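Local coordinates for protein collagen adhesin (Staphylococcus aureus, PDB 2F68) that binds collagen as a staphylococcal surface adhesin, probably by closing two immunoglobulin-like domains around the collagen triple helix in the proposed collagen hug, at residues V22-I27 with G31-K36; A55-T58 with K63-G66. One frame throughout, in Å; residues are numbered along the deposited sequence.

Following the chain from the N terminus, strand 17-27 turns within three residues and comes back along strand 31-40; contact 1 (V22-I27 with G31-K36) closes that beta hairpin. After strand 50-54 the chain leaves regular structure, and contact 2 (A55-T58 with K63-G66) closes the loop that leads into strand 62-75. The two loops follow one another in series, neither enclosing nor crossing the other. The centres of contact 1 and contact 2 lie about 12 Å apart and their nearest atoms about 5 Å, without touching. Both reach the same large mixed sheet of the N-terminal immunoglobulin-like domain, and both touch V112 of strand 104-116 and I130 of strand 127-132.

Contact 1 (V22-I27 with G31-K36); sequences VSPSKI and GKTTVK
S23 and T34 face each other as an antiparallel hydrogen-bonded pair, with S23 N to T34 O at 2.9 Å and T34 N to S23 O at 3.0 Å. The first bond meets its carbonyl almost end-on (C=O...N 160°), whereas T34 N stands well above the carbonyl plane of S23, 46° out of it. Just beyond this pair the first strand breaks at P24, which follows a cis peptide bond, and a side chain takes over from the backbone: T33 OG1 donates to P24 O at 2.7 Å. With OG1 anti to the backbone N of T33 (chi1 -178°), the hydroxyl reaches across to the kinked chain, while the proline ring slides past the threonine in the opposite sense, P24 CD 3.4 Å from T33 OG1. The buried hydroxyl thus clasps the strand where regular pairing stops.

V22 and V35 form the neighbouring non-hydrogen-bonded pair. V22 CA gives a CA-H...O contact to T34 O at 3.3 Å, and V22 CG2 packs against both methyls of V35. On the far side of the kink, I27 crosses T33 at about a right angle, I27 CG2 resting 3.9 Å from T33 CB and I27 CD1 lying against T33 CG2 and the carbonyl of G31.

This hairpin lies between two further strands. Strand 135-141 runs parallel to the first arm, bonding to S25 and I27 through T140, and strand 104-116 pairs with the second arm through G114 and V112; I130 of strand 127-132 touches both V22 and V35.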
loop_
_atom_site.group_PDB
_atom_site.type_symbol
_atom_site.label_atom_id
_atom_site.label_comp_id
_atom_site.label_asym_id
_atom_site.label_seq_id
_atom_site.Cartn_x
_atom_site.Cartn_y
_atom_site.Cartn_z
ATOM N N VAL A 22 10.443 16.081 3.368
ATOM C CA VAL A 22 10.163 14.739 2.857
ATOM C C VAL A 22 11.467 13.971 2.646
ATOM O O VAL A 22 12.330 14.391 1.871
ATOM C CB VAL A 22 9.336 14.760 1.542
ATOM C CG1 VAL A 22 8.909 13.351 1.159
ATOM C CG2 VAL A 22 8.110 15.643 1.684
ATOM N N SER A 23 11.600 12.851 3.352
ATOM C CA SER A 23 12.779 11.995 3.251
ATOM C C SER A 23 12.374 10.534 3.044
ATOM O O SER A 23 11.523 10.021 3.777
ATOM C CB SER A 23 13.654 12.136 4.501
ATOM O OG SER A 23 14.852 11.390 4.375
ATOM N N PRO A 24 12.975 9.857 2.045
ATOM C CA PRO A 24 13.987 10.368 1.111
ATOM C C PRO A 24 13.407 11.265 0.015
ATOM O O PRO A 24 12.220 11.167 -0.307
ATOM C CB PRO A 24 14.565 9.091 0.498
ATOM C CG PRO A 24 13.447 8.121 0.549
ATOM C CD PRO A 24 12.663 8.438 1.789
ATOM N N SER A 25 14.252 12.127 -0.546
ATOM C CA SER A 25 13.840 13.071 -1.585
ATOM C C SER A 25 13.857 12.458 -2.986
ATOM O O SER A 25 13.273 13.015 -3.918
ATOM C CB SER A 25 14.720 14.326 -1.545
ATOM O OG SER A 25 16.085 14.002 -1.741
ATOM N N LYS A 26 14.525 11.315 -3.127
ATOM C CA LYS A 26 14.604 10.607 -4.405
ATOM C C LYS A 26 14.069 9.182 -4.278
ATOM O O LYS A 26 14.626 8.361 -3.543
ATOM C CB LYS A 26 16.043 10.599 -4.932
ATOM C CG LYS A 26 16.527 11.949 -5.455
ATOM C CD LYS A 26 18.022 11.949 -5.774
ATOM C CE LYS A 26 18.323 11.421 -7.175
ATOM N NZ LYS A 26 18.325 9.932 -7.247
ATOM N N ILE A 27 12.980 8.903 -4.992
ATOM C CA ILE A 27 12.324 7.591 -4.951
ATOM C C ILE A 27 12.039 7.037 -6.348
ATOM O O ILE A 27 12.000 7.785 -7.327
ATOM C CB ILE A 27 11.005 7.622 -4.122
ATOM C CG1 ILE A 27 10.088 8.764 -4.587
ATOM C CG2 ILE A 27 11.309 7.718 -2.626
ATOM C CD1 ILE A 27 8.644 8.636 -4.130
ATOM N N GLY A 31 7.374 3.964 -5.233
ATOM C CA GLY A 31 8.189 3.939 -4.020
ATOM C C GLY A 31 7.558 4.688 -2.862
ATOM O O GLY A 31 6.666 5.519 -3.057
ATOM N N LYS A 32 8.031 4.393 -1.654
ATOM C CA LYS A 32 7.510 5.010 -0.435
ATOM C C LYS A 32 8.465 6.061 0.122
ATOM O O LYS A 32 9.684 5.871 0.117
ATOM C CB LYS A 32 7.235 3.945 0.633
ATOM C CG LYS A 32 6.116 2.972 0.288
ATOM C CD LYS A 32 5.945 1.929 1.381
ATOM C CE LYS A 32 4.872 0.916 1.018
ATOM N NZ LYS A 32 4.695 -0.110 2.081
ATOM N N THR A 33 7.898 7.168 0.598
ATOM C CA THR A 33 8.670 8.234 1.241
ATOM C C THR A 33 7.877 8.894 2.375
ATOM O O THR A 33 6.645 8.946 2.334
ATOM C CB THR A 33 9.187 9.288 0.219
ATOM O OG1 THR A 33 9.963 10.282 0.898
ATOM C CG2 THR A 33 8.037 9.960 -0.533
ATOM N N THR A 34 8.594 9.390 3.381
ATOM C CA THR A 34 7.971 9.919 4.595
ATOM C C THR A 34 7.925 11.449 4.601
ATOM O O THR A 34 8.940 12.111 4.375
ATOM C CB THR A 34 8.697 9.414 5.867
ATOM O OG1 THR A 34 9.082 8.043 5.693
ATOM C CG2 THR A 34 7.794 9.527 7.084
ATOM N N VAL A 35 6.738 11.993 4.866
ATOM C CA VAL A 35 6.522 13.439 4.934
ATOM C C VAL A 35 6.348 13.874 6.391
ATOM O O VAL A 35 5.564 13.277 7.133
ATOM C CB VAL A 35 5.277 13.873 4.111
ATOM C CG1 VAL A 35 5.145 15.394 4.076
ATOM C CG2 VAL A 35 5.343 13.319 2.696
ATOM N N LYS A 36 7.083 14.910 6.790
ATOM C CA LYS A 36 6.992 15.452 8.144
ATOM C C LYS A 36 6.619 16.933 8.128
ATOM O O LYS A 36 7.261 17.739 7.451
ATOM C CB LYS A 36 8.304 15.232 8.905
ATOM C CG LYS A 36 8.196 15.433 10.411
ATOM C CD LYS A 36 9.520 15.159 11.104
ATOM C CE LYS A 36 9.403 15.344 12.608
ATOM N NZ LYS A 36 10.691 15.073 13.304
#

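Contact 2 (A55-T58 with K63-G66); sequences AWPT and KIEG
W56 and I64 carry the side-chain packing, crossing at about a right angle. The tryptophan has CG wedged between its backbone N and carbonyl carbon (chi1 49°), which swings the indole toward the strand. I64 lays its CG2 methyl over one face of that ring, a CH-pi contact with I64 CG2 3.8 Å from the centroid of the W56 five-membered ring and 16° off the normal. The other branch reaches P57, I64 CG1 coming within 4.2 Å of P57 CG. I64 CB itself rests 3.6 Å from W56 CD1, and CZ2 at the six-membered end of the indole approaches the backbone of G66. The glycine leaves this part of the strand without a side chain beside the ring.

K63 takes a different path. Its extended aliphatic chain runs alongside T58 O, and the bend at chi4 (69°) turns K63 NZ back onto that oxygen, 2.8 Å away, in the carbonyl plane on a lone pair. The backbone adds a nearly straight bond of 2.9 Å from I64 N to P57 O. Two successive loop carbonyls are therefore gripped by two successive strand residues.

The loop between strands 50-54 and 62-75 thus folds back onto the start of the second strand, placing W56 and I64 among the buried residues of this immunoglobulin-like domain. Around it, A128 of strand 127-132 touches P57 and I64, and I130 touches W56, whose NE1 has a weak hydrogen bond to P87 O. Strand 104-116 flanks strand 62-75, pairing with K63 through R115 and with E65 through Q113.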
loop_
_atom_site.group_PDB
_atom_site.type_symbol
_atom_site.label_atom_id
_atom_site.label_comp_id
_atom_site.label_asym_id
_atom_site.label_seq_id
_atom_site.Cartn_x
_atom_site.Cartn_y
_atom_site.Cartn_z
ATOM N N ALA A 55 -0.807 19.498 1.138
ATOM C CA ALA A 55 -1.250 19.251 -0.235
ATOM C C ALA A 55 -0.136 18.734 -1.144
ATOM O O ALA A 55 1.040 19.047 -0.944
ATOM C CB ALA A 55 -1.876 20.512 -0.822
ATOM N N TRP A 56 -0.528 17.946 -2.143
ATOM C CA TRP A 56 0.395 17.366 -3.121
ATOM C C TRP A 56 -0.321 17.089 -4.450
ATOM O O TRP A 56 -1.549 16.983 -4.472
ATOM C CB TRP A 56 1.026 16.078 -2.572
ATOM C CG TRP A 56 0.044 15.105 -1.984
ATOM C CD1 TRP A 56 -0.885 14.364 -2.658
ATOM C CD2 TRP A 56 -0.095 14.755 -0.601
ATOM N NE1 TRP A 56 -1.597 13.581 -1.782
ATOM C CE2 TRP A 56 -1.132 13.801 -0.513
ATOM C CE3 TRP A 56 0.557 15.158 0.573
ATOM C CZ2 TRP A 56 -1.536 13.242 0.705
ATOM C CZ3 TRP A 56 0.154 14.602 1.783
ATOM C CH2 TRP A 56 -0.883 13.654 1.838
ATOM N N PRO A 57 0.441 16.980 -5.563
ATOM C CA PRO A 57 -0.167 16.668 -6.862
ATOM C C PRO A 57 -0.866 15.306 -6.879
ATOM O O PRO A 57 -0.294 14.304 -6.443
ATOM C CB PRO A 57 1.028 16.671 -7.824
ATOM C CG PRO A 57 2.225 16.474 -6.962
ATOM C CD PRO A 57 1.900 17.162 -5.679
ATOM N N THR A 58 -2.101 15.293 -7.376
ATOM C CA THR A 58 -2.911 14.075 -7.441
ATOM C C THR A 58 -3.073 13.573 -8.877
ATOM O O THR A 58 -3.487 12.433 -9.101
ATOM C CB THR A 58 -4.309 14.285 -6.811
ATOM O OG1 THR A 58 -4.947 15.416 -7.417
ATOM C CG2 THR A 58 -4.197 14.514 -5.308
ATOM N N LYS A 63 2.155 11.683 -9.401
ATOM C CA LYS A 63 1.044 11.470 -8.478
ATOM C C LYS A 63 1.545 11.036 -7.103
ATOM O O LYS A 63 2.306 10.073 -6.982
ATOM C CB LYS A 63 0.071 10.431 -9.048
ATOM C CG LYS A 63 -1.184 10.201 -8.214
ATOM C CD LYS A 63 -2.148 9.255 -8.919
ATOM C CE LYS A 63 -3.361 8.930 -8.056
ATOM N NZ LYS A 63 -4.271 10.095 -7.865
ATOM N N ILE A 64 1.115 11.762 -6.074
ATOM C CA ILE A 64 1.433 11.422 -4.689
ATOM C C ILE A 64 0.178 10.899 -3.992
ATOM O O ILE A 64 -0.869 11.551 -4.007
ATOM C CB ILE A 64 2.036 12.634 -3.914
ATOM C CG1 ILE A 64 3.320 13.144 -4.591
ATOM C CG2 ILE A 64 2.278 12.288 -2.440
ATOM C CD1 ILE A 64 4.485 12.148 -4.633
ATOM N N GLU A 65 0.292 9.715 -3.397
ATOM C CA GLU A 65 -0.833 9.072 -2.725
ATOM C C GLU A 65 -0.529 8.828 -1.249
ATOM O O GLU A 65 0.348 8.030 -0.908
ATOM C CB GLU A 65 -1.197 7.755 -3.421
ATOM C CG GLU A 65 -1.642 7.905 -4.870
ATOM C CD GLU A 65 -1.981 6.578 -5.526
ATOM O OE1 GLU A 65 -2.917 5.897 -5.055
ATOM O OE2 GLU A 65 -1.317 6.221 -6.522
ATOM N N GLY A 66 -1.257 9.526 -0.382
ATOM C CA GLY A 66 -1.093 9.386 1.061
ATOM C C GLY A 66 -1.789 8.152 1.596
ATOM O O GLY A 66 -2.991 7.974 1.395
#